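Local structure of mandelate racemase/muconate lactonizing enzyme (Roseovarius nubinhibens ISM, 3FVD) at residues A[191-196]-A[215-220]; A[138-143]-A[165-170]; A[148-153]-A[180-185]; A[219-224]-A[240-245]. The protein is a magnesium-binding member of the mandelate racemase/muconate lactonizing enzyme family that probably abstracts a proton next to the carboxylate of a substrate not yet established. All blocks are in the same frame, centred on the assembly; numbering follows the deposited sequence.

In the fold
All four contacts lie in the C-terminal barrel, where each strand pairs with the next after a helical crossover. Along the chain interactions 2 and 3 come first and interlock, since helix 146-158 runs between the two strands of interaction 2; interaction 1 follows, and interaction 4 begins on I219 and E220, where interaction 1 ends. Interactions 1, 2 and 4 share one sheet, while interaction 3 pairs the helices on its outer side. Centres of interactions 1 and 2 are 10 Å apart, those of 1 and 4 12 Å apart. K167 of interaction 2 bridges to D196 of interaction 1, and interactions 1 and 4 share the magnesium ion, so successive strand ends build one metal site.

Interaction 1. Residues A[191-196]-A[215-220]; sequences HRVTFD and ARDWIE. With MG (magnesium ion), chain C.
The carbonyl oxygen of F195 is gripped twice by the next strand: N of E220 donates a nearly straight bond to it at 2.8 Å, and CA of I219 adds a C-H...O contact. This is the parallel pairing of a beta-alpha-beta unit in the enolase-superfamily barrel, and it continues with F195 N giving its hydrogen to W218 O at 2.9 Å. The same register sets D196 and E220 side by side, and CG anti to the backbone N in both (chi1 -173° and 179°) sends both carboxylates toward the metal. They stack with planes 1° apart, D196 OD1 lying 3.8 Å from E220 OE1. Two like charges so close are probably tolerated because cations flank them: K167 bridges to D196 OD2, K265 to E220 OE1, and E220 OE2 binds magnesium at 2.4 Å. D196 belongs to the magnesium site, yet here its OD1 stands 3.1 Å from the ion, long for a direct bond; a metal-bound water donates to its OD2. An asparagine in place of D196 would probably leave K167 without its full counter-charge and weaken the hold on that water. Away from the metal, D217 OD1, hydrogen-bonded to S184, sits in plane at the edge of the F195 ring, 3.7 Å from CE1. D217 OD2 takes a hydrogen bond from a water at 2.6 Å, and that water accepts from N of V193.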
loop_
_atom_site.group_PDB
_atom_site.type_symbol
_atom_site.label_atom_id
_atom_site.label_comp_id
_atom_site.label_asym_id
_atom_site.label_seq_id
_atom_site.Cartn_x
_atom_site.Cartn_y
_atom_site.Cartn_z
ATOM N N HIS A 191 -39.128 10.085 -6.258
ATOM C CA HIS A 191 -38.342 11.169 -5.645
ATOM C C HIS A 191 -36.962 10.674 -5.111
ATOM O O HIS A 191 -36.766 9.463 -4.961
ATOM C CB HIS A 191 -39.135 11.887 -4.564
ATOM C CG HIS A 191 -40.198 12.784 -5.110
ATOM N ND1 HIS A 191 -40.311 14.113 -4.748
ATOM C CD2 HIS A 191 -41.190 12.547 -6.005
ATOM C CE1 HIS A 191 -41.325 14.654 -5.408
ATOM N NE2 HIS A 191 -41.876 13.725 -6.173
ATOM N N ARG A 192 -36.047 11.604 -4.847
ATOM C CA ARG A 192 -34.703 11.258 -4.365
ATOM C C ARG A 192 -34.322 12.207 -3.274
ATOM O O ARG A 192 -34.747 13.350 -3.305
ATOM C CB ARG A 192 -33.658 11.339 -5.499
ATOM C CG ARG A 192 -33.922 10.424 -6.677
ATOM C CD ARG A 192 -32.649 9.609 -6.976
ATOM N NE ARG A 192 -32.736 8.324 -6.295
ATOM C CZ ARG A 192 -31.724 7.576 -5.847
ATOM N NH1 ARG A 192 -30.438 7.967 -5.976
ATOM N NH2 ARG A 192 -32.040 6.421 -5.243
ATOM N N VAL A 193 -33.537 11.741 -2.299
ATOM C CA VAL A 193 -33.011 12.608 -1.242
ATOM C C VAL A 193 -31.510 12.435 -1.121
ATOM O O VAL A 193 -31.045 11.328 -1.262
ATOM C CB VAL A 193 -33.422 12.201 0.223
ATOM C CG1 VAL A 193 -34.099 13.274 0.919
ATOM C CG2 VAL A 193 -34.041 10.824 0.341
ATOM N N THR A 194 -30.824 13.508 -0.726
ATOM C CA THR A 194 -29.461 13.471 -0.251
ATOM C C THR A 194 -29.438 14.005 1.163
ATOM O O THR A 194 -30.050 15.036 1.429
ATOM C CB THR A 194 -28.576 14.431 -1.140
ATOM O OG1 THR A 194 -28.478 13.884 -2.460
ATOM C CG2 THR A 194 -27.169 14.673 -0.580
ATOM N N PHE A 195 -28.700 13.337 2.049
ATOM C CA PHE A 195 -28.554 13.784 3.436
ATOM C C PHE A 195 -27.328 14.629 3.511
ATOM O O PHE A 195 -26.203 14.109 3.479
ATOM C CB PHE A 195 -28.542 12.599 4.404
ATOM C CG PHE A 195 -29.869 11.867 4.431
ATOM C CD1 PHE A 195 -30.024 10.678 3.730
ATOM C CD2 PHE A 195 -31.008 12.432 5.117
ATOM C CE1 PHE A 195 -31.275 10.023 3.735
ATOM C CE2 PHE A 195 -32.198 11.825 5.106
ATOM C CZ PHE A 195 -32.342 10.605 4.428
ATOM N N ASP A 196 -27.537 15.941 3.519
ATOM C CA ASP A 196 -26.431 16.909 3.667
ATOM C C ASP A 196 -26.067 17.132 5.152
ATOM O O ASP A 196 -26.800 17.763 5.879
ATOM C CB ASP A 196 -26.797 18.242 2.973
ATOM C CG ASP A 196 -25.642 19.243 2.920
ATOM O OD1 ASP A 196 -24.482 18.877 3.235
ATOM O OD2 ASP A 196 -25.881 20.419 2.531
ATOM N N ALA A 215 -31.155 2.863 5.382
ATOM C CA ALA A 215 -31.198 3.767 4.254
ATOM C C ALA A 215 -29.833 3.793 3.469
ATOM O O ALA A 215 -28.738 3.859 4.080
ATOM C CB ALA A 215 -31.514 5.161 4.761
ATOM N N ARG A 216 -29.917 3.768 2.148
ATOM C CA ARG A 216 -28.704 3.796 1.327
ATOM C C ARG A 216 -28.681 4.989 0.434
ATOM O O ARG A 216 -28.115 4.928 -0.654
ATOM C CB ARG A 216 -28.562 2.506 0.491
ATOM C CG ARG A 216 -28.508 1.285 1.337
ATOM C CD ARG A 216 -27.282 1.264 2.202
ATOM N NE ARG A 216 -27.269 0.072 3.045
ATOM C CZ ARG A 216 -27.299 0.097 4.372
ATOM N NH1 ARG A 216 -27.283 -1.027 5.022
ATOM N NH2 ARG A 216 -27.356 1.246 5.050
ATOM N N ASP A 217 -29.308 6.064 0.853
ATOM C CA ASP A 217 -29.227 7.283 0.083
ATOM C C ASP A 217 -27.840 7.939 0.208
ATOM O O ASP A 217 -27.061 7.650 1.135
ATOM C CB ASP A 217 -30.327 8.241 0.549
ATOM C CG ASP A 217 -31.634 7.537 0.682
ATOM O OD1 ASP A 217 -31.913 6.933 1.729
ATOM O OD2 ASP A 217 -32.375 7.518 -0.306
ATOM N N TRP A 218 -27.562 8.855 -0.700
ATOM C CA TRP A 218 -26.346 9.652 -0.594
ATOM C C TRP A 218 -26.220 10.347 0.740
ATOM O O TRP A 218 -27.221 10.912 1.257
ATOM C CB TRP A 218 -26.358 10.781 -1.601
ATOM C CG TRP A 218 -26.139 10.451 -3.010
ATOM C CD1 TRP A 218 -27.090 10.404 -3.990
ATOM C CD2 TRP A 218 -24.876 10.270 -3.660
ATOM N NE1 TRP A 218 -26.498 10.178 -5.208
ATOM C CE2 TRP A 218 -25.141 10.094 -5.037
ATOM C CE3 TRP A 218 -23.538 10.244 -3.210
ATOM C CZ2 TRP A 218 -24.123 9.894 -5.979
ATOM C CZ3 TRP A 218 -22.513 10.017 -4.143
ATOM C CH2 TRP A 218 -22.795 9.896 -5.508
ATOM N N ILE A 219 -24.988 10.306 1.278
ATOM C CA ILE A 219 -24.575 11.143 2.405
ATOM C C ILE A 219 -23.558 12.169 1.896
ATOM O O ILE A 219 -22.518 11.813 1.283
ATOM C CB ILE A 219 -23.896 10.327 3.470
ATOM C CG1 ILE A 219 -24.712 9.055 3.798
ATOM C CG2 ILE A 219 -23.630 11.181 4.767
ATOM C CD1 ILE A 219 -26.195 9.337 4.243
ATOM N N GLU A 220 -23.829 13.443 2.132
ATOM C CA GLU A 220 -22.939 14.476 1.584
ATOM C C GLU A 220 -22.008 15.028 2.661
ATOM O O GLU A 220 -22.450 15.465 3.719
ATOM C CB GLU A 220 -23.769 15.580 0.925
ATOM C CG GLU A 220 -23.027 16.711 0.329
ATOM C CD GLU A 220 -23.981 17.811 -0.139
ATOM O OE1 GLU A 220 -25.223 17.536 -0.265
ATOM O OE2 GLU A 220 -23.495 18.961 -0.344
HETATM MG MG MG C . -22.259 20.058 1.415
HETATM O O HOH W 1 -33.013 8.813 -2.448
HETATM O O HOH W 2 -23.868 21.912 2.041
HETATM O O HOH W 3 -21.921 19.021 3.472
#

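Interaction 2. Residues A[138-143]-A[165-170]; sequences NSSIST and SAKIGG
K167 and S140 meet along one face of a parallel strand pair, CE of the lysine resting 3.7 Å from OG of the serine. The lysine chain does not run straight out: with chi2 at -80° it bends back along its own strand, which brings NZ over S165, where it gives OG a weak hydrogen bond of 3.2 Å. Its stronger partner is D196, through a salt bridge. S140 and S165, a bridge pair, point to this same face, the interior of the barrel. Toward the N-terminal end of the first strand, CB of S165 lies 3.7 Å from OD1 of N138, whose amide reaches over to it. I141 and A166, the next pair, turn outward: I141 lies under M149, I153 and A156 of helix 146-158, and A166 under I183 of helix 173-185. This is the beta-alpha-beta unit formed by the first two barrel strands. S165 N bonds to S139 O, I141 N to S165 O, and K167 N to I141 O at 3.1 Å, in the alternating pattern of parallel strands. There the backbone ladder ends, and a side chain takes over. T143 OG1 donates to K167 O at 2.9 Å, coming from well above the carbonyl plane. The T143 bond ties the backbone of K167 to the loop that follows the first strand, while D196, with weaker help from S165, holds its amine, some 6 Å from the magnesium ion. The polar inner face thus probably serves to position this lysine at the metal site, while I141 and A166 pack outward against the helices.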
loop_
_atom_site.group_PDB
_atom_site.type_symbol
_atom_site.label_atom_id
_atom_site.label_comp_id
_atom_site.label_asym_id
_atom_site.label_seq_id
_atom_site.Cartn_x
_atom_site.Cartn_y
_atom_site.Cartn_z
ATOM N N ASN A 138 -33.021 20.860 -7.052
ATOM C CA ASN A 138 -33.431 20.238 -5.762
ATOM C C ASN A 138 -33.975 21.181 -4.692
ATOM O O ASN A 138 -33.670 22.352 -4.665
ATOM C CB ASN A 138 -32.305 19.386 -5.155
ATOM C CG ASN A 138 -31.130 20.200 -4.805
ATOM O OD1 ASN A 138 -31.031 20.658 -3.675
ATOM N ND2 ASN A 138 -30.280 20.496 -5.781
ATOM N N SER A 139 -34.751 20.638 -3.768
ATOM C CA SER A 139 -35.222 21.400 -2.601
ATOM C C SER A 139 -34.194 21.469 -1.481
ATOM O O SER A 139 -33.237 20.698 -1.470
ATOM C CB SER A 139 -36.526 20.817 -2.085
ATOM O OG SER A 139 -36.370 19.469 -1.661
ATOM N N SER A 140 -34.345 22.460 -0.596
ATOM C CA SER A 140 -33.597 22.525 0.656
ATOM C C SER A 140 -34.581 22.251 1.775
ATOM O O SER A 140 -35.521 23.020 1.966
ATOM C CB SER A 140 -32.940 23.886 0.860
ATOM O OG SER A 140 -31.533 23.835 0.669
ATOM N N ILE A 141 -34.368 21.154 2.498
ATOM C CA ILE A 141 -35.238 20.750 3.573
ATOM C C ILE A 141 -34.556 20.967 4.928
ATOM O O ILE A 141 -33.699 20.177 5.328
ATOM C CB ILE A 141 -35.593 19.299 3.404
ATOM C CG1 ILE A 141 -36.164 19.046 1.996
ATOM C CG2 ILE A 141 -36.518 18.805 4.566
ATOM C CD1 ILE A 141 -37.578 19.660 1.712
ATOM N N SER A 142 -34.925 22.045 5.622
ATOM C CA SER A 142 -34.315 22.452 6.918
ATOM C C SER A 142 -34.421 21.403 8.029
ATOM O O SER A 142 -35.372 20.591 8.047
ATOM C CB SER A 142 -34.933 23.783 7.391
ATOM O OG SER A 142 -34.031 24.846 7.148
ATOM N N THR A 143 -33.456 21.423 8.951
ATOM C CA THR A 143 -33.397 20.451 10.073
ATOM C C THR A 143 -34.559 20.585 11.047
ATOM O O THR A 143 -34.967 21.698 11.364
ATOM C CB THR A 143 -32.112 20.605 10.892
ATOM O OG1 THR A 143 -30.993 20.836 10.015
ATOM C CG2 THR A 143 -31.899 19.372 11.777
ATOM N N SER A 165 -32.564 17.909 -0.718
ATOM C CA SER A 165 -31.397 17.910 0.102
ATOM C C SER A 165 -31.846 18.085 1.572
ATOM O O SER A 165 -32.151 19.191 1.992
ATOM C CB SER A 165 -30.500 19.080 -0.344
ATOM O OG SER A 165 -29.368 19.182 0.482
ATOM N N ALA A 166 -31.870 17.007 2.335
ATOM C CA ALA A 166 -32.246 17.036 3.761
ATOM C C ALA A 166 -31.041 17.364 4.703
ATOM O O ALA A 166 -30.103 16.602 4.837
ATOM C CB ALA A 166 -32.899 15.682 4.110
ATOM N N LYS A 167 -31.040 18.535 5.308
ATOM C CA LYS A 167 -29.940 18.979 6.181
ATOM C C LYS A 167 -30.043 18.291 7.538
ATOM O O LYS A 167 -31.003 18.533 8.292
ATOM C CB LYS A 167 -30.011 20.483 6.413
ATOM C CG LYS A 167 -30.368 21.297 5.185
ATOM C CD LYS A 167 -29.123 21.469 4.306
ATOM C CE LYS A 167 -29.453 21.725 2.837
ATOM N NZ LYS A 167 -28.193 21.745 2.057
ATOM N N ILE A 168 -29.084 17.424 7.844
ATOM C CA ILE A 168 -29.067 16.729 9.137
ATOM C C ILE A 168 -27.719 17.086 9.753
ATOM O O ILE A 168 -27.035 17.993 9.244
ATOM C CB ILE A 168 -29.243 15.241 8.958
ATOM C CG1 ILE A 168 -28.037 14.657 8.179
ATOM C CG2 ILE A 168 -30.586 14.993 8.254
ATOM C CD1 ILE A 168 -28.071 13.128 7.965
ATOM N N GLY A 169 -27.323 16.409 10.830
ATOM C CA GLY A 169 -26.059 16.768 11.480
ATOM C C GLY A 169 -26.244 17.347 12.880
ATOM O O GLY A 169 -27.337 17.726 13.265
ATOM N N GLY A 170 -25.151 17.413 13.631
ATOM C CA GLY A 170 -25.230 17.611 15.075
ATOM C C GLY A 170 -24.697 16.363 15.783
ATOM O O GLY A 170 -24.614 15.313 15.176
#

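Interaction 3. Residues A[148-153]-A[180-185]; sequences QMLGLI and IEAISA
I183 pushes its end between M149 and I153 of the facing helix, and the two branches of the isoleucine divide the work. CG1 stands anti to the carbonyl carbon and the chain runs on extended, which carries CD1 to SD of M149 at 3.6 Å and to its CB at 3.8 Å. The other branch, CG2, meets CD1 of I153 at 3.9 Å, and these two side chains meet at about a right angle. In M149 the extended chain as far as the sulfur lays CB and SD along the isoleucine; the bend comes only at chi3. L150 behaves differently. Its chi1 of -143° and chi2 of 33° are away from the usual staggered values, and they swing both methyls toward the second helix although CB does not point there. CD1 comes to rest 3.9 Å from CA of I183, and CD2 the same distance from the carbonyl oxygen of A182, with the methyl of A182 a little farther. The small side chain of A182 probably allows this leucine to reach the helix backbone. The side-chain contacts are all apolar, between segments whose axes pass 9.6 Å apart at 25°. These are the first two helices of the barrel's outer layer, running in the same direction. Beneath lies the sheet: M149 and I153 also rest on I141 of strand 135-141, and I183 on V193 and F195 of strand 192-196.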
loop_
_atom_site.group_PDB
_atom_site.type_symbol
_atom_site.label_atom_id
_atom_site.label_comp_id
_atom_site.label_asym_id
_atom_site.label_seq_id
_atom_site.Cartn_x
_atom_site.Cartn_y
_atom_site.Cartn_z
ATOM N N GLN A 148 -41.665 16.829 10.918
ATOM C CA GLN A 148 -41.523 18.129 10.255
ATOM C C GLN A 148 -40.961 17.984 8.840
ATOM O O GLN A 148 -41.636 18.309 7.847
ATOM C CB GLN A 148 -40.629 19.048 11.084
ATOM C CG GLN A 148 -41.371 19.832 12.183
ATOM C CD GLN A 148 -40.456 20.330 13.324
ATOM O OE1 GLN A 148 -39.406 20.952 13.107
ATOM N NE2 GLN A 148 -40.874 20.048 14.554
ATOM N N MET A 149 -39.732 17.445 8.755
ATOM C CA MET A 149 -38.978 17.369 7.518
ATOM C C MET A 149 -39.802 16.654 6.468
ATOM O O MET A 149 -39.754 16.990 5.297
ATOM C CB MET A 149 -37.663 16.595 7.745
ATOM C CG MET A 149 -36.674 17.319 8.670
ATOM S SD MET A 149 -35.156 16.419 9.084
ATOM C CE MET A 149 -33.956 17.651 8.796
ATOM N N LEU A 150 -40.546 15.645 6.905
ATOM C CA LEU A 150 -41.347 14.835 6.012
ATOM C C LEU A 150 -42.548 15.675 5.445
ATOM O O LEU A 150 -42.953 15.540 4.260
ATOM C CB LEU A 150 -41.775 13.586 6.777
ATOM C CG LEU A 150 -41.857 12.232 6.063
ATOM C CD1 LEU A 150 -40.805 12.124 4.965
ATOM C CD2 LEU A 150 -41.802 11.021 7.054
ATOM N N GLY A 151 -43.063 16.572 6.296
ATOM C CA GLY A 151 -44.089 17.541 5.900
ATOM C C GLY A 151 -43.496 18.631 5.024
ATOM O O GLY A 151 -44.166 19.101 4.094
ATOM N N LEU A 152 -42.251 19.031 5.304
ATOM C CA LEU A 152 -41.559 19.994 4.424
ATOM C C LEU A 152 -41.283 19.471 2.999
ATOM O O LEU A 152 -41.054 20.246 2.052
ATOM C CB LEU A 152 -40.248 20.425 5.050
ATOM C CG LEU A 152 -40.362 21.613 5.979
ATOM C CD1 LEU A 152 -39.379 21.454 7.119
ATOM C CD2 LEU A 152 -40.065 22.854 5.124
ATOM N N ILE A 153 -41.326 18.150 2.872
ATOM C CA ILE A 153 -41.012 17.444 1.626
ATOM C C ILE A 153 -42.277 17.290 0.760
ATOM O O ILE A 153 -42.237 17.630 -0.428
ATOM C CB ILE A 153 -40.249 16.081 1.895
ATOM C CG1 ILE A 153 -38.801 16.386 2.297
ATOM C CG2 ILE A 153 -40.339 15.123 0.723
ATOM C CD1 ILE A 153 -37.982 15.182 2.756
ATOM N N ILE A 180 -33.029 10.158 9.325
ATOM C CA ILE A 180 -32.687 9.436 8.128
ATOM C C ILE A 180 -33.703 8.362 7.836
ATOM O O ILE A 180 -34.134 8.225 6.706
ATOM C CB ILE A 180 -31.278 8.854 8.199
ATOM C CG1 ILE A 180 -30.242 10.003 7.997
ATOM C CG2 ILE A 180 -31.110 7.792 7.152
ATOM C CD1 ILE A 180 -28.789 9.611 8.270
ATOM N N GLU A 181 -34.041 7.549 8.824
ATOM C CA GLU A 181 -34.901 6.391 8.559
ATOM C C GLU A 181 -36.294 6.920 8.173
ATOM O O GLU A 181 -36.884 6.418 7.223
ATOM C CB GLU A 181 -35.022 5.416 9.759
ATOM C CG GLU A 181 -33.809 4.451 10.022
ATOM C CD GLU A 181 -33.396 3.466 8.842
ATOM O OE1 GLU A 181 -33.074 2.281 9.173
ATOM O OE2 GLU A 181 -33.382 3.859 7.626
ATOM N N ALA A 182 -36.792 7.930 8.876
ATOM C CA ALA A 182 -38.108 8.503 8.554
ATOM C C ALA A 182 -38.193 9.024 7.105
ATOM O O ALA A 182 -38.986 8.490 6.298
ATOM C CB ALA A 182 -38.453 9.587 9.519
ATOM N N ILE A 183 -37.350 10.031 6.784
ATOM C CA ILE A 183 -37.261 10.629 5.467
ATOM C C ILE A 183 -36.978 9.562 4.400
ATOM O O ILE A 183 -37.586 9.564 3.333
ATOM C CB ILE A 183 -36.179 11.674 5.445
ATOM C CG1 ILE A 183 -36.511 12.833 6.350
ATOM C CG2 ILE A 183 -35.911 12.167 4.021
ATOM C CD1 ILE A 183 -35.374 13.819 6.558
ATOM N N SER A 184 -36.057 8.656 4.630
ATOM C CA SER A 184 -35.720 7.759 3.530
ATOM C C SER A 184 -36.903 6.824 3.207
ATOM O O SER A 184 -37.109 6.451 2.063
ATOM C CB SER A 184 -34.454 6.944 3.825
ATOM O OG SER A 184 -34.157 6.038 2.758
ATOM N N ALA A 185 -37.681 6.475 4.236
ATOM C CA ALA A 185 -38.791 5.507 4.129
ATOM C C ALA A 185 -40.022 6.095 3.458
ATOM O O ALA A 185 -40.716 5.390 2.706
ATOM C CB ALA A 185 -39.170 4.959 5.509
#

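Interaction 4. Residues A[219-224]-A[240-245]; sequences IEQPCQ and IMLDEC. With MG (magnesium ion), chain C.
Q221 turns its amide back so that OE1 links two loops, accepting from N of D243 at 3.0 Å and, weakly, from N of C245, while NE2 fixes the amide's rotation with a bond of 2.8 Å to O of C223, two residues on in its own loop and in the amide plane. The backbone of Q221 takes left-handed angles (phi 40°), and chi2 of 72° bends the chain toward the 240-245 segment. Just before it the two parallel barrel strands are paired, Q221 N giving M241 O a bond of 2.7 Å nearly along the C=O axis and M241 N bonding to I219 O. Replacing Q221 with an alanine would probably leave the amides of D243 and C245 without this acceptor and free the metal-binding loop to shift. On the inner face, CG of M241 packs against CG of E220. The loop then brings two further carboxylates to the magnesium ion. E244 approaches with both oxygens, OE2 at 2.5 Å from magnesium and OE1 at a longer 2.7 Å; OE2 also pairs with Y59. D243 OD2 binds magnesium at a long 2.7 Å and lies 3.2 Å from E220 OE2, the carboxylate planes 40° apart. The metal and the salt bridges from K267 and R270 to D243 probably allow these acids to gather at the ends of adjoining strands.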
loop_
_atom_site.group_PDB
_atom_site.type_symbol
_atom_site.label_atom_id
_atom_site.label_comp_id
_atom_site.label_asym_id
_atom_site.label_seq_id
_atom_site.Cartn_x
_atom_site.Cartn_y
_atom_site.Cartn_z
ATOM N N ILE A 219 -24.988 10.306 1.278
ATOM C CA ILE A 219 -24.575 11.143 2.405
ATOM C C ILE A 219 -23.558 12.169 1.896
ATOM O O ILE A 219 -22.518 11.813 1.283
ATOM C CB ILE A 219 -23.896 10.327 3.470
ATOM C CG1 ILE A 219 -24.712 9.055 3.798
ATOM C CG2 ILE A 219 -23.630 11.181 4.767
ATOM C CD1 ILE A 219 -26.195 9.337 4.243
ATOM N N GLU A 220 -23.829 13.443 2.132
ATOM C CA GLU A 220 -22.939 14.476 1.584
ATOM C C GLU A 220 -22.008 15.028 2.661
ATOM O O GLU A 220 -22.450 15.465 3.719
ATOM C CB GLU A 220 -23.769 15.580 0.925
ATOM C CG GLU A 220 -23.027 16.711 0.329
ATOM C CD GLU A 220 -23.981 17.811 -0.139
ATOM O OE1 GLU A 220 -25.223 17.536 -0.265
ATOM O OE2 GLU A 220 -23.495 18.961 -0.344
ATOM N N GLN A 221 -20.715 14.980 2.389
ATOM C CA GLN A 221 -19.690 15.542 3.304
ATOM C C GLN A 221 -19.993 15.286 4.807
ATOM O O GLN A 221 -20.327 16.195 5.526
ATOM C CB GLN A 221 -19.532 17.046 2.984
ATOM C CG GLN A 221 -18.284 17.746 3.548
ATOM C CD GLN A 221 -17.011 17.348 2.865
ATOM O OE1 GLN A 221 -16.813 17.543 1.662
ATOM N NE2 GLN A 221 -16.119 16.784 3.641
ATOM N N PRO A 222 -19.914 14.017 5.275
ATOM C CA PRO A 222 -20.198 13.781 6.704
ATOM C C PRO A 222 -19.231 14.528 7.648
ATOM O O PRO A 222 -19.664 15.107 8.714
ATOM C CB PRO A 222 -20.062 12.248 6.885
ATOM C CG PRO A 222 -19.334 11.741 5.677
ATOM C CD PRO A 222 -19.553 12.780 4.543
ATOM N N CYS A 223 -17.962 14.588 7.239
ATOM C CA CYS A 223 -16.931 15.105 8.139
ATOM C C CYS A 223 -16.214 16.309 7.577
ATOM O O CYS A 223 -16.414 16.675 6.441
ATOM C CB CYS A 223 -15.926 13.997 8.440
ATOM S SG CYS A 223 -16.647 12.496 9.188
ATOM N N GLN A 224 -15.365 16.923 8.390
ATOM C CA GLN A 224 -14.707 18.155 8.026
ATOM C C GLN A 224 -13.623 18.033 6.923
ATOM O O GLN A 224 -13.466 18.944 6.106
ATOM C CB GLN A 224 -14.119 18.771 9.292
ATOM C CG GLN A 224 -13.926 20.281 9.195
ATOM C CD GLN A 224 -14.596 20.975 10.356
ATOM O OE1 GLN A 224 -14.096 20.936 11.497
ATOM N NE2 GLN A 224 -15.753 21.590 10.095
ATOM N N ILE A 240 -21.086 8.217 -0.986
ATOM C CA ILE A 240 -20.574 9.422 -0.292
ATOM C C ILE A 240 -20.371 10.457 -1.373
ATOM O O ILE A 240 -19.829 10.139 -2.415
ATOM C CB ILE A 240 -19.191 9.173 0.427
ATOM C CG1 ILE A 240 -19.357 8.519 1.793
ATOM C CG2 ILE A 240 -18.507 10.523 0.724
ATOM C CD1 ILE A 240 -20.352 7.448 1.859
ATOM N N MET A 241 -20.810 11.686 -1.120
ATOM C CA MET A 241 -20.775 12.865 -2.003
ATOM C C MET A 241 -19.810 13.809 -1.259
ATOM O O MET A 241 -19.996 14.065 -0.061
ATOM C CB MET A 241 -22.210 13.474 -2.102
ATOM C CG MET A 241 -22.597 14.880 -2.866
ATOM S SD MET A 241 -22.081 14.950 -4.539
ATOM C CE MET A 241 -23.229 13.707 -5.286
ATOM N N LEU A 242 -18.758 14.291 -1.932
ATOM C CA LEU A 242 -17.901 15.317 -1.336
ATOM C C LEU A 242 -18.237 16.660 -1.892
ATOM O O LEU A 242 -18.736 16.756 -2.987
ATOM C CB LEU A 242 -16.404 15.038 -1.533
ATOM C CG LEU A 242 -15.934 13.752 -0.811
ATOM C CD1 LEU A 242 -14.518 13.621 -1.038
ATOM C CD2 LEU A 242 -16.154 13.828 0.680
ATOM N N ASP A 243 -17.941 17.700 -1.119
ATOM C CA ASP A 243 -18.295 19.044 -1.461
ATOM C C ASP A 243 -17.271 20.073 -0.872
ATOM O O ASP A 243 -16.350 20.470 -1.534
ATOM C CB ASP A 243 -19.748 19.325 -0.990
ATOM C CG ASP A 243 -20.221 20.778 -1.287
ATOM O OD1 ASP A 243 -19.515 21.485 -2.020
ATOM O OD2 ASP A 243 -21.306 21.227 -0.783
ATOM N N GLU A 244 -17.464 20.496 0.358
ATOM C CA GLU A 244 -16.730 21.588 0.920
ATOM C C GLU A 244 -15.217 21.362 1.062
ATOM O O GLU A 244 -14.485 22.343 1.038
ATOM C CB GLU A 244 -17.286 21.958 2.311
ATOM C CG GLU A 244 -18.664 22.600 2.291
ATOM C CD GLU A 244 -19.845 21.600 2.213
ATOM O OE1 GLU A 244 -19.643 20.352 2.203
ATOM O OE2 GLU A 244 -20.998 22.097 2.074
ATOM N N CYS A 245 -14.743 20.129 1.268
ATOM C CA CYS A 245 -13.276 19.917 1.410
ATOM C C CYS A 245 -12.537 19.955 0.057
ATOM O O CYS A 245 -11.342 19.827 0.022
ATOM C CB CYS A 245 -12.931 18.614 2.101
ATOM S SG CYS A 245 -13.405 17.158 1.136
HETATM MG MG MG C . -22.259 20.058 1.415
HETATM O O HOH W 3 -21.921 19.021 3.472
HETATM O O HOH W 2 -23.868 21.912 2.041
#